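Local structure of dihydrofolate reductase, putative (Aspergillus flavus, 6DRS) at residues L7-A12 / E160-A165; A59-R64 / G151-I156; N180-G185 / E236-M241. The protein probably catalyses the NADPH-dependent reduction of dihydrofolate to tetrahydrofolate, and is held here in complex with NADP and an antifolate inhibitor. All coordinates share one frame; numbering follows the deposited sequence.

Contact 1: L7-A12 / E160-A165. With NAP (NADP nicotinamide-adenine-dinucleotide phosphate), chain H.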
loop_
_atom_site.group_PDB
_atom_site.type_symbol
_atom_site.label_atom_id
_atom_site.label_comp_id
_atom_site.label_asym_id
_atom_site.label_seq_id
_atom_site.Cartn_x
_atom_site.Cartn_y
_atom_site.Cartn_z
ATOM N N LEU A 7 -3.151 -3.648 12.049
ATOM C CA LEU A 7 -3.537 -3.227 10.696
ATOM C C LEU A 7 -2.532 -2.175 10.219
ATOM O O LEU A 7 -2.251 -1.211 10.921
ATOM C CB LEU A 7 -4.964 -2.666 10.753
ATOM C CG LEU A 7 -5.676 -2.535 9.406
ATOM C CD1 LEU A 7 -5.502 -3.794 8.563
ATOM C CD2 LEU A 7 -7.143 -2.229 9.608
ATOM N N THR A 8 -1.922 -2.399 9.075
ATOM C CA THR A 8 -0.900 -1.479 8.627
ATOM C C THR A 8 -1.422 -0.723 7.395
ATOM O O THR A 8 -1.733 -1.339 6.381
ATOM C CB THR A 8 0.406 -2.231 8.347
ATOM O OG1 THR A 8 0.774 -2.929 9.542
ATOM C CG2 THR A 8 1.521 -1.322 7.889
ATOM N N LEU A 9 -1.521 0.598 7.510
ATOM C CA LEU A 9 -1.683 1.508 6.357
ATOM C C LEU A 9 -0.298 1.801 5.770
ATOM O O LEU A 9 0.646 2.129 6.510
ATOM C CB LEU A 9 -2.331 2.805 6.844
ATOM C CG LEU A 9 -3.812 2.716 7.189
ATOM C CD1 LEU A 9 -4.060 1.693 8.286
ATOM C CD2 LEU A 9 -4.339 4.092 7.590
ATOM N N ILE A 10 -0.143 1.631 4.464
ATOM C CA ILE A 10 1.095 2.018 3.823
ATOM C C ILE A 10 0.764 3.025 2.723
ATOM O O ILE A 10 -0.183 2.810 1.921
ATOM C CB ILE A 10 1.860 0.801 3.290
ATOM C CG1 ILE A 10 3.204 1.219 2.702
ATOM C CG2 ILE A 10 1.017 -0.014 2.312
ATOM C CD1 ILE A 10 4.027 0.073 2.177
ATOM N N VAL A 11 1.562 4.086 2.681
ATOM C CA VAL A 11 1.232 5.279 1.868
ATOM C C VAL A 11 2.524 6.014 1.529
ATOM O O VAL A 11 3.486 5.960 2.308
ATOM C CB VAL A 11 0.262 6.201 2.641
ATOM C CG1 VAL A 11 0.954 6.871 3.820
ATOM C CG2 VAL A 11 -0.418 7.241 1.752
ATOM N N ALA A 12 2.559 6.672 0.368
ATOM C CA ALA A 12 3.578 7.694 0.079
ATOM C C ALA A 12 2.904 9.079 0.135
ATOM O O ALA A 12 1.808 9.255 -0.409
ATOM C CB ALA A 12 4.267 7.421 -1.237
ATOM N N GLU A 160 -10.258 7.571 0.889
ATOM C CA GLU A 160 -11.552 7.156 1.520
ATOM C C GLU A 160 -11.352 5.898 2.375
ATOM O O GLU A 160 -11.832 5.832 3.500
ATOM C CB GLU A 160 -12.654 6.921 0.485
ATOM C CG GLU A 160 -13.063 8.181 -0.270
ATOM C CD GLU A 160 -14.199 7.982 -1.273
ATOM O OE1 GLU A 160 -14.222 8.689 -2.326
ATOM O OE2 GLU A 160 -15.056 7.112 -1.017
ATOM N N ILE A 161 -10.655 4.908 1.821
ATOM C CA ILE A 161 -10.340 3.664 2.540
ATOM C C ILE A 161 -9.458 3.968 3.764
ATOM O O ILE A 161 -9.732 3.424 4.847
ATOM C CB ILE A 161 -9.733 2.609 1.584
ATOM C CG1 ILE A 161 -10.806 1.730 0.939
ATOM C CG2 ILE A 161 -8.711 1.741 2.295
ATOM C CD1 ILE A 161 -12.083 2.449 0.554
ATOM N N TYR A 162 -8.431 4.824 3.626
ATOM C CA TYR A 162 -7.564 5.161 4.780
ATOM C C TYR A 162 -8.411 5.793 5.895
ATOM O O TYR A 162 -8.233 5.476 7.085
ATOM C CB TYR A 162 -6.496 6.194 4.422
ATOM C CG TYR A 162 -5.346 5.725 3.567
ATOM C CD1 TYR A 162 -4.677 4.537 3.819
ATOM C CD2 TYR A 162 -4.921 6.494 2.502
ATOM C CE1 TYR A 162 -3.613 4.126 3.036
ATOM C CE2 TYR A 162 -3.866 6.094 1.696
ATOM C CZ TYR A 162 -3.194 4.918 1.978
ATOM O OH TYR A 162 -2.175 4.547 1.159
ATOM N N ALA A 163 -9.302 6.699 5.491
ATOM C CA ALA A 163 -10.180 7.370 6.428
ATOM C C ALA A 163 -10.987 6.315 7.182
ATOM O O ALA A 163 -11.087 6.390 8.410
ATOM C CB ALA A 163 -11.056 8.368 5.711
ATOM N N THR A 164 -11.516 5.327 6.462
ATOM C CA THR A 164 -12.278 4.240 7.101
ATOM C C THR A 164 -11.382 3.421 8.044
ATOM O O THR A 164 -11.780 3.145 9.190
ATOM C CB THR A 164 -12.942 3.303 6.087
ATOM O OG1 THR A 164 -13.673 4.119 5.175
ATOM C CG2 THR A 164 -13.909 2.350 6.752
ATOM N N ALA A 165 -10.185 3.047 7.592
ATOM C CA ALA A 165 -9.250 2.323 8.494
ATOM C C ALA A 165 -9.080 3.099 9.809
ATOM O O ALA A 165 -9.231 2.531 10.890
ATOM C CB ALA A 165 -7.929 2.044 7.818
HETATM P PA NAP H . -10.159 5.296 -2.920
HETATM O O1A NAP H . -9.004 4.539 -3.513
HETATM O O2A NAP H . -10.444 5.551 -1.484
HETATM O O5B NAP H . -11.517 4.695 -3.581
HETATM C C5B NAP H . -12.809 5.325 -3.484
HETATM C C4B NAP H . -13.800 4.262 -3.907
HETATM O O4B NAP H . -13.768 3.191 -2.961
HETATM C C3B NAP H . -15.250 4.722 -3.908
HETATM O O3B NAP H . -15.579 5.355 -5.154
HETATM C C2B NAP H . -15.989 3.411 -3.713
HETATM O O2B NAP H . -15.917 2.632 -4.905
HETATM C C1B NAP H . -15.083 2.649 -2.763
HETATM N N9A NAP H . -15.454 2.895 -1.381
HETATM C C8A NAP H . -14.892 3.890 -0.677
HETATM N N7A NAP H . -15.401 3.907 0.573
HETATM C C5A NAP H . -16.298 2.902 0.679
HETATM C C6A NAP H . -17.183 2.386 1.748
HETATM N N6A NAP H . -17.138 2.993 2.942
HETATM N N1A NAP H . -17.990 1.329 1.514
HETATM C C2A NAP H . -17.975 0.755 0.297
HETATM N N3A NAP H . -17.187 1.180 -0.728
HETATM C C4A NAP H . -16.339 2.235 -0.619
HETATM O O3 NAP H . -10.201 6.696 -3.776
HETATM P PN NAP H . -9.557 8.149 -3.411
HETATM O O1N NAP H . -9.688 8.467 -1.981
HETATM O O2N NAP H . -10.181 9.030 -4.471
HETATM O O5D NAP H . -8.017 7.932 -3.781
HETATM C C5D NAP H . -7.629 7.567 -5.083
HETATM C C4D NAP H . -6.440 8.468 -5.335
HETATM O O4D NAP H . -5.507 8.279 -4.271
HETATM C C3D NAP H . -5.700 8.221 -6.628
HETATM O O3D NAP H . -5.229 9.512 -7.096
HETATM C C2D NAP H . -4.549 7.359 -6.182
HETATM O O2D NAP H . -3.464 7.494 -7.065
HETATM C C1D NAP H . -4.234 7.914 -4.811
HETATM N N1N NAP H . -3.536 6.936 -3.950
HETATM C C2N NAP H . -2.298 7.256 -3.507
HETATM C C3N NAP H . -1.551 6.371 -2.701
HETATM C C7N NAP H . -0.163 6.772 -2.206
HETATM O O7N NAP H . 0.457 6.058 -1.411
HETATM N N7N NAP H . 0.362 7.923 -2.665
HETATM C C4N NAP H . -2.111 5.115 -2.396
HETATM C C5N NAP H . -3.388 4.819 -2.879
HETATM C C6N NAP H . -4.085 5.735 -3.669
HETATM P P2B NAP H . -17.121 2.629 -5.974
HETATM O O1X NAP H . -17.148 4.026 -6.578
HETATM O O2X NAP H . -16.612 1.671 -7.032
HETATM O O3X NAP H . -18.254 2.307 -5.048
#

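Contact 2: A59-R64 / G151-I156. With NAP (NADP nicotinamide-adenine-dinucleotide phosphate), chain H; SO4 (sulfate ion), chain C.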
loop_
_atom_site.group_PDB
_atom_site.type_symbol
_atom_site.label_atom_id
_atom_site.label_comp_id
_atom_site.label_asym_id
_atom_site.label_seq_id
_atom_site.Cartn_x
_atom_site.Cartn_y
_atom_site.Cartn_z
ATOM N N ALA A 59 -2.524 -9.825 2.229
ATOM C CA ALA A 59 -3.648 -9.155 1.567
ATOM C C ALA A 59 -3.394 -7.632 1.546
ATOM O O ALA A 59 -2.871 -7.049 2.538
ATOM C CB ALA A 59 -4.942 -9.453 2.294
ATOM N N MET A 60 -3.769 -6.990 0.434
ATOM C CA MET A 60 -3.839 -5.507 0.358
ATOM C C MET A 60 -5.309 -5.079 0.242
ATOM O O MET A 60 -6.014 -5.504 -0.662
ATOM C CB MET A 60 -3.053 -4.996 -0.848
ATOM C CG MET A 60 -1.592 -5.295 -0.710
ATOM S SD MET A 60 -0.757 -4.733 -2.167
ATOM C CE MET A 60 -1.615 -5.663 -3.445
ATOM N N ILE A 61 -5.799 -4.292 1.186
ATOM C CA ILE A 61 -7.160 -3.794 1.031
ATOM C C ILE A 61 -7.115 -2.392 0.407
ATOM O O ILE A 61 -6.365 -1.527 0.889
ATOM C CB ILE A 61 -7.902 -3.864 2.369
ATOM C CG1 ILE A 61 -7.912 -5.321 2.833
ATOM C CG2 ILE A 61 -9.321 -3.321 2.225
ATOM C CD1 ILE A 61 -8.441 -5.505 4.234
ATOM N N MET A 62 -7.876 -2.197 -0.679
ATOM C CA MET A 62 -7.825 -0.947 -1.446
ATOM C C MET A 62 -9.237 -0.482 -1.847
ATOM O O MET A 62 -10.160 -1.279 -2.020
ATOM C CB MET A 62 -6.955 -1.111 -2.697
ATOM C CG MET A 62 -7.574 -2.003 -3.751
ATOM S SD MET A 62 -6.301 -2.608 -4.873
ATOM C CE MET A 62 -5.734 -4.024 -3.919
ATOM N N GLY A 63 -9.413 0.836 -2.001
ATOM C CA GLY A 63 -10.648 1.360 -2.597
ATOM C C GLY A 63 -10.678 1.086 -4.098
ATOM O O GLY A 63 -9.630 0.866 -4.726
ATOM N N ARG A 64 -11.877 1.099 -4.686
ATOM C CA ARG A 64 -12.013 0.751 -6.097
ATOM C C ARG A 64 -11.194 1.708 -6.983
ATOM O O ARG A 64 -10.652 1.286 -8.017
ATOM C CB ARG A 64 -13.491 0.570 -6.473
ATOM C CG ARG A 64 -13.710 0.057 -7.893
ATOM C CD ARG A 64 -13.628 1.151 -8.951
ATOM N NE ARG A 64 -14.544 2.206 -8.536
ATOM C CZ ARG A 64 -14.622 3.408 -9.082
ATOM N NH1 ARG A 64 -13.810 3.753 -10.067
ATOM N NH2 ARG A 64 -15.513 4.261 -8.615
ATOM N N GLY A 151 -1.369 -13.992 5.547
ATOM C CA GLY A 151 -0.187 -13.311 6.103
ATOM C C GLY A 151 -0.516 -11.941 6.678
ATOM O O GLY A 151 -1.479 -11.783 7.388
ATOM N N SER A 152 0.289 -10.925 6.376
ATOM C CA SER A 152 0.027 -9.554 6.896
ATOM C C SER A 152 -1.091 -8.861 6.088
ATOM O O SER A 152 -1.240 -9.099 4.903
ATOM C CB SER A 152 1.276 -8.758 6.859
ATOM O OG SER A 152 2.293 -9.458 7.548
ATOM N N VAL A 153 -1.874 -8.010 6.739
ATOM C CA VAL A 153 -2.903 -7.211 6.041
ATOM C C VAL A 153 -2.457 -5.742 5.992
ATOM O O VAL A 153 -2.160 -5.106 7.014
ATOM C CB VAL A 153 -4.292 -7.373 6.683
ATOM C CG1 VAL A 153 -5.341 -6.517 5.980
ATOM C CG2 VAL A 153 -4.711 -8.838 6.712
ATOM N N PHE A 154 -2.431 -5.219 4.781
ATOM C CA PHE A 154 -2.079 -3.840 4.517
ATOM C C PHE A 154 -3.305 -3.112 3.978
ATOM O O PHE A 154 -4.022 -3.666 3.138
ATOM C CB PHE A 154 -1.018 -3.765 3.420
ATOM C CG PHE A 154 0.325 -4.233 3.892
ATOM C CD1 PHE A 154 1.167 -3.372 4.578
ATOM C CD2 PHE A 154 0.709 -5.562 3.730
ATOM C CE1 PHE A 154 2.390 -3.821 5.058
ATOM C CE2 PHE A 154 1.945 -6.003 4.191
ATOM C CZ PHE A 154 2.783 -5.131 4.854
ATOM N N VAL A 155 -3.527 -1.889 4.452
ATOM C CA VAL A 155 -4.474 -0.976 3.789
ATOM C C VAL A 155 -3.676 -0.060 2.857
ATOM O O VAL A 155 -2.865 0.729 3.348
ATOM C CB VAL A 155 -5.251 -0.158 4.826
ATOM C CG1 VAL A 155 -6.074 0.957 4.167
ATOM C CG2 VAL A 155 -6.132 -1.059 5.670
ATOM N N ILE A 156 -3.862 -0.217 1.542
ATOM C CA ILE A 156 -2.998 0.457 0.567
ATOM C C ILE A 156 -3.660 1.711 -0.033
ATOM O O ILE A 156 -3.093 2.276 -0.992
ATOM C CB ILE A 156 -2.474 -0.508 -0.523
ATOM C CG1 ILE A 156 -3.569 -0.948 -1.510
ATOM C CG2 ILE A 156 -1.812 -1.695 0.166
ATOM C CD1 ILE A 156 -3.047 -1.388 -2.856
HETATM P PA NAP H . -10.159 5.296 -2.920
HETATM O O1A NAP H . -9.004 4.539 -3.513
HETATM O O2A NAP H . -10.444 5.551 -1.484
HETATM O O5B NAP H . -11.517 4.695 -3.581
HETATM C C5B NAP H . -12.809 5.325 -3.484
HETATM C C4B NAP H . -13.800 4.262 -3.907
HETATM O O4B NAP H . -13.768 3.191 -2.961
HETATM C C3B NAP H . -15.250 4.722 -3.908
HETATM O O3B NAP H . -15.579 5.355 -5.154
HETATM C C2B NAP H . -15.989 3.411 -3.713
HETATM O O2B NAP H . -15.917 2.632 -4.905
HETATM C C1B NAP H . -15.083 2.649 -2.763
HETATM N N9A NAP H . -15.454 2.895 -1.381
HETATM C C8A NAP H . -14.892 3.890 -0.677
HETATM N N7A NAP H . -15.401 3.907 0.573
HETATM C C5A NAP H . -16.298 2.902 0.679
HETATM C C6A NAP H . -17.183 2.386 1.748
HETATM N N6A NAP H . -17.138 2.993 2.942
HETATM N N1A NAP H . -17.990 1.329 1.514
HETATM C C2A NAP H . -17.975 0.755 0.297
HETATM N N3A NAP H . -17.187 1.180 -0.728
HETATM C C4A NAP H . -16.339 2.235 -0.619
HETATM O O3 NAP H . -10.201 6.696 -3.776
HETATM P PN NAP H . -9.557 8.149 -3.411
HETATM O O1N NAP H . -9.688 8.467 -1.981
HETATM O O2N NAP H . -10.181 9.030 -4.471
HETATM O O5D NAP H . -8.017 7.932 -3.781
HETATM C C5D NAP H . -7.629 7.567 -5.083
HETATM C C4D NAP H . -6.440 8.468 -5.335
HETATM O O4D NAP H . -5.507 8.279 -4.271
HETATM C C3D NAP H . -5.700 8.221 -6.628
HETATM O O3D NAP H . -5.229 9.512 -7.096
HETATM C C2D NAP H . -4.549 7.359 -6.182
HETATM O O2D NAP H . -3.464 7.494 -7.065
HETATM C C1D NAP H . -4.234 7.914 -4.811
HETATM N N1N NAP H . -3.536 6.936 -3.950
HETATM C C2N NAP H . -2.298 7.256 -3.507
HETATM C C3N NAP H . -1.551 6.371 -2.701
HETATM C C7N NAP H . -0.163 6.772 -2.206
HETATM O O7N NAP H . 0.457 6.058 -1.411
HETATM N N7N NAP H . 0.362 7.923 -2.665
HETATM C C4N NAP H . -2.111 5.115 -2.396
HETATM C C5N NAP H . -3.388 4.819 -2.879
HETATM C C6N NAP H . -4.085 5.735 -3.669
HETATM P P2B NAP H . -17.121 2.629 -5.974
HETATM O O1X NAP H . -17.148 4.026 -6.578
HETATM O O2X NAP H . -16.612 1.671 -7.032
HETATM O O3X NAP H . -18.254 2.307 -5.048
HETATM S S SO4 C . -15.048 7.062 -10.963
HETATM O O1 SO4 C . -14.368 8.331 -11.303
HETATM O O2 SO4 C . -13.991 6.198 -10.385
HETATM O O3 SO4 C . -16.158 7.317 -9.996
HETATM O O4 SO4 C . -15.604 6.444 -12.198
#

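Contact 3: N180-G185 / E236-M241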
loop_
_atom_site.group_PDB
_atom_site.type_symbol
_atom_site.label_atom_id
_atom_site.label_comp_id
_atom_site.label_asym_id
_atom_site.label_seq_id
_atom_site.Cartn_x
_atom_site.Cartn_y
_atom_site.Cartn_z
ATOM N N ASN A 180 7.892 9.575 2.787
ATOM C CA ASN A 180 7.894 11.046 2.559
ATOM C C ASN A 180 8.612 11.347 1.247
ATOM O O ASN A 180 9.719 10.866 1.015
ATOM C CB ASN A 180 8.576 11.840 3.674
ATOM C CG ASN A 180 7.860 11.631 4.974
ATOM O OD1 ASN A 180 6.634 11.557 4.990
ATOM N ND2 ASN A 180 8.620 11.417 6.031
ATOM N N VAL A 181 7.929 12.131 0.412
ATOM C CA VAL A 181 8.403 12.498 -0.930
ATOM C C VAL A 181 8.483 14.031 -0.998
ATOM O O VAL A 181 7.495 14.718 -0.743
ATOM C CB VAL A 181 7.480 11.932 -2.037
ATOM C CG1 VAL A 181 7.869 12.451 -3.416
ATOM C CG2 VAL A 181 7.476 10.407 -2.035
ATOM N N GLU A 182 9.652 14.549 -1.335
ATOM C CA GLU A 182 9.856 15.983 -1.438
ATOM C C GLU A 182 10.620 16.304 -2.720
ATOM O O GLU A 182 11.499 15.540 -3.107
ATOM C CB GLU A 182 10.666 16.484 -0.246
ATOM C CG GLU A 182 9.777 16.988 0.862
ATOM C CD GLU A 182 10.477 17.274 2.174
ATOM O OE1 GLU A 182 11.698 17.539 2.147
ATOM O OE2 GLU A 182 9.791 17.218 3.216
ATOM N N LYS A 183 10.316 17.444 -3.361
ATOM C CA LYS A 183 11.173 17.879 -4.506
ATOM C C LYS A 183 12.519 18.389 -3.960
ATOM O O LYS A 183 12.575 18.928 -2.840
ATOM C CB LYS A 183 10.449 18.955 -5.316
ATOM C CG LYS A 183 9.291 18.490 -6.193
ATOM C CD LYS A 183 9.070 19.464 -7.333
ATOM C CE LYS A 183 8.062 19.046 -8.385
ATOM N NZ LYS A 183 6.707 19.399 -7.917
ATOM N N LYS A 184 13.612 18.191 -4.711
ATOM C CA LYS A 184 14.904 18.860 -4.401
ATOM C C LYS A 184 14.712 20.374 -4.574
ATOM O O LYS A 184 13.965 20.801 -5.458
ATOM C CB LYS A 184 16.036 18.441 -5.351
ATOM C CG LYS A 184 16.120 16.971 -5.734
ATOM C CD LYS A 184 16.915 16.134 -4.767
ATOM C CE LYS A 184 18.395 16.122 -5.084
ATOM N NZ LYS A 184 18.676 15.206 -6.206
ATOM N N GLY A 185 15.360 21.181 -3.737
ATOM C CA GLY A 185 15.312 22.652 -3.907
ATOM C C GLY A 185 15.810 23.080 -5.285
ATOM O O GLY A 185 16.578 22.340 -5.923
ATOM N N GLU A 236 14.748 13.876 -9.149
ATOM C CA GLU A 236 14.315 15.211 -8.712
ATOM C C GLU A 236 13.577 15.163 -7.369
ATOM O O GLU A 236 13.216 16.234 -6.834
ATOM C CB GLU A 236 13.440 15.877 -9.773
ATOM C CG GLU A 236 14.253 16.560 -10.856
ATOM C CD GLU A 236 14.064 15.921 -12.220
ATOM O OE1 GLU A 236 12.989 15.307 -12.440
ATOM O OE2 GLU A 236 14.984 16.037 -13.062
ATOM N N VAL A 237 13.353 13.968 -6.814
ATOM C CA VAL A 237 12.805 13.903 -5.480
ATOM C C VAL A 237 13.865 13.369 -4.507
ATOM O O VAL A 237 14.838 12.775 -4.913
ATOM C CB VAL A 237 11.503 13.085 -5.431
ATOM C CG1 VAL A 237 10.372 13.814 -6.140
ATOM C CG2 VAL A 237 11.679 11.662 -5.957
ATOM N N ARG A 238 13.663 13.635 -3.227
ATOM C CA ARG A 238 14.284 12.837 -2.162
ATOM C C ARG A 238 13.156 12.135 -1.375
ATOM O O ARG A 238 12.046 12.683 -1.244
ATOM C CB ARG A 238 15.284 13.654 -1.327
ATOM C CG ARG A 238 14.692 14.862 -0.602
ATOM C CD ARG A 238 15.538 15.685 0.386
ATOM N NE ARG A 238 14.705 16.399 1.368
ATOM C CZ ARG A 238 15.077 16.858 2.578
ATOM N NH1 ARG A 238 16.345 16.869 2.964
ATOM N NH2 ARG A 238 14.160 17.307 3.421
ATOM N N ILE A 239 13.427 10.924 -0.863
ATOM C CA ILE A 239 12.416 10.109 -0.136
ATOM C C ILE A 239 13.033 9.545 1.156
ATOM O O ILE A 239 14.250 9.320 1.233
ATOM C CB ILE A 239 11.854 8.981 -1.042
ATOM C CG1 ILE A 239 12.928 7.934 -1.387
ATOM C CG2 ILE A 239 11.165 9.563 -2.278
ATOM C CD1 ILE A 239 12.394 6.608 -1.907
ATOM N N GLN A 240 12.185 9.309 2.150
ATOM C CA GLN A 240 12.540 8.615 3.377
ATOM C C GLN A 240 11.298 7.848 3.857
ATOM O O GLN A 240 10.146 8.252 3.556
ATOM C CB GLN A 240 13.065 9.569 4.456
ATOM C CG GLN A 240 12.005 10.531 4.956
ATOM C CD GLN A 240 12.269 11.248 6.259
ATOM O OE1 GLN A 240 11.360 11.826 6.840
ATOM N NE2 GLN A 240 13.503 11.242 6.726
ATOM N N MET A 241 11.534 6.771 4.628
ATOM C CA MET A 241 10.462 5.902 5.124
ATOM C C MET A 241 10.394 6.024 6.646
ATOM O O MET A 241 11.412 5.968 7.326
ATOM C CB MET A 241 10.707 4.449 4.696
ATOM C CG MET A 241 10.358 4.183 3.215
ATOM S SD MET A 241 11.541 4.814 1.998
ATOM C CE MET A 241 11.079 3.909 0.522
#

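Contact 1: L7-A12 / E160-A165
Tyr-162 reaches from helix 159-167 to strand 7-17 and ends on the backbone of Ile-10: its OH donates to Ile-10 O at 2.8 Å. The hydroxyl oxygen stands 36° above the carbonyl plane, although the acceptor itself lies near the plane of the ring, at its edge. The first torsion of Tyr-162 puts CG anti to its own carbonyl carbon (chi1 -73°), and with this torsion the ring extends toward the strand, bringing OH to Ile-10 O. Two strand side chains flank the ring obliquely. Leu-9 runs antiparallel to the ring, with CD2 3.8 Å from Tyr-162 CD1, while its other methyl, CD1, packs on Ala-165 CB at 3.9 Å. Val-11 meets the phenol end, where CG2, the methyl anti to the backbone N, lies 3.6 Å from Tyr-162 CZ. Ile-10 O also accepts a hydrogen bond from the bound inhibitor, so one carbonyl serves tyrosine and drug. Next along the strand, Ala-12 N gives NAP O7N a nearly straight bond of 2.8 Å (172°), and at the helix start Glu-160 N donates to NAP O1N at 3.1 Å. Strand and helix N-terminus thus hold the nicotinamide amide and the pyrophosphate of the cofactor, as in the active-site cleft of the dihydrofolate reductase fold.

Contact 2: A59-R64 / G151-I156
Ile-156 meets two methionines of strand 57-63 with different branches. Its CG1 lies 3.6 Å from Met-62 CB, the two side chains running alongside each other in the same direction, whereas CG2 lies 3.7 Å from Met-60 CB as those chains cross. A chi1 of 71° sets CG1 between the backbone N and the carbonyl carbon and turns CG2 toward Met-60. On the face that bears Ala-59, Ile-61 CD1 touches Val-153 CG1 at 3.7 Å. Beneath these side chains the backbones pair in parallel: Phe-154 N donates to Ala-59 O, Ile-61 N to Phe-154 O at 2.7 Å (168°), and Ile-156 N to Ile-61 O. The axes of the two segments approach to 4.6 Å, with 22° between their directions. These are adjacent strands of the central sheet of the dihydrofolate reductase fold, and their C-terminal ends meet the cofactor. There Gly-63 sits at the N-cap of helix 64-69, its CA 3.6 Å from NAP O5B. Arg-64 follows, its chain bent at chi2 and chi3, and receives the 2'-phosphate at the guanidinium edge: NE donates to NAP O2X and NH2 to NAP O1X, each at 2.6 Å. The same group also meets a sulfate, probably from the crystallisation liquor, and NH1 has a salt bridge to Asp-68. Farther out, helix 135-146 packs on Ile-61 and Val-153, while Phe-44 of helix 38-49 touches Met-60 and Ile-156.

Contact 3: N180-G185 / E236-M241
Glu-182 and Arg-238 form a salt bridge between directly paired strand residues, their side chains extending from the two strands together. Arg-238 NH2 donates to Glu-182 OE1 at 2.8 Å with an N-H...O angle of 160°, meeting the oxygen on its syn side; NE adds a weak second bond to the same oxygen. Carboxylate and guanidinium planes differ by 25°, and OE1 sits at the guanidinium edge, close to its plane. Arg-238 also makes a cation-pi contact with Trp-231, which gives its charge a second partner. Two positions along, Asn-180 ND2 donates to Gln-240 OE1 at 2.9 Å, on a lone pair in the carbonyl plane, although the two amide planes are turned 43° apart. The Gln-240 chain, extended beyond CG, brings OE1 over to Asn-180.

The backbones join these pairs. Asn-180 with Gln-240 and Glu-182 with Arg-238 are hydrogen-bonded pairs, each with two reciprocal N-H...O bonds, and Lys-184 N adds a bond to Glu-236 O at 2.9 Å where strand 174-183 ends and strand 237-246 begins. Lys-184 turns its bent chain past Val-237 to place NZ on Gly-235 O.

On the other face Val-181 and Ile-239, a non-hydrogen-bonded pair, lie next to each other with their CG2 methyls 3.8 Å apart. Flanking them, Val-237 CG1 meets Val-181 CG1 at 3.9 Å. Ala-39 of helix 38-49 touches Ile-239, and Ile-37 touches Val-181, so this face turns toward the protein interior. The contact is the antiparallel pairing of strand 174-183 with the C-terminal strand 237-246, part of the mixed sheet of the dihydrofolate reductase fold.

How the contacts relate
All three contacts reach one mixed sheet. Contacts 1 and 2 are immediate neighbours, their centres 9 Å apart: Thr-8 O and Val-155 N, 2.7 Å apart, probably form a hydrogen bond joining their strands, and Ile-161 CG2 packs on Val-155 CG1 at 3.3 Å. Contact 2 is nested in the chain loop that contact 1 closes, and both touch NADP and the inhibitor. Contact 3 follows in sequence and stands farther away, its centre 21 Å from that of contact 1 and 25 Å from that of contact 2. It is related to contact 1 through the neighbouring strands 7-17 and 174-183, without direct contact, and its Val-181 side chain comes no nearer the inhibitor than about 7 Å.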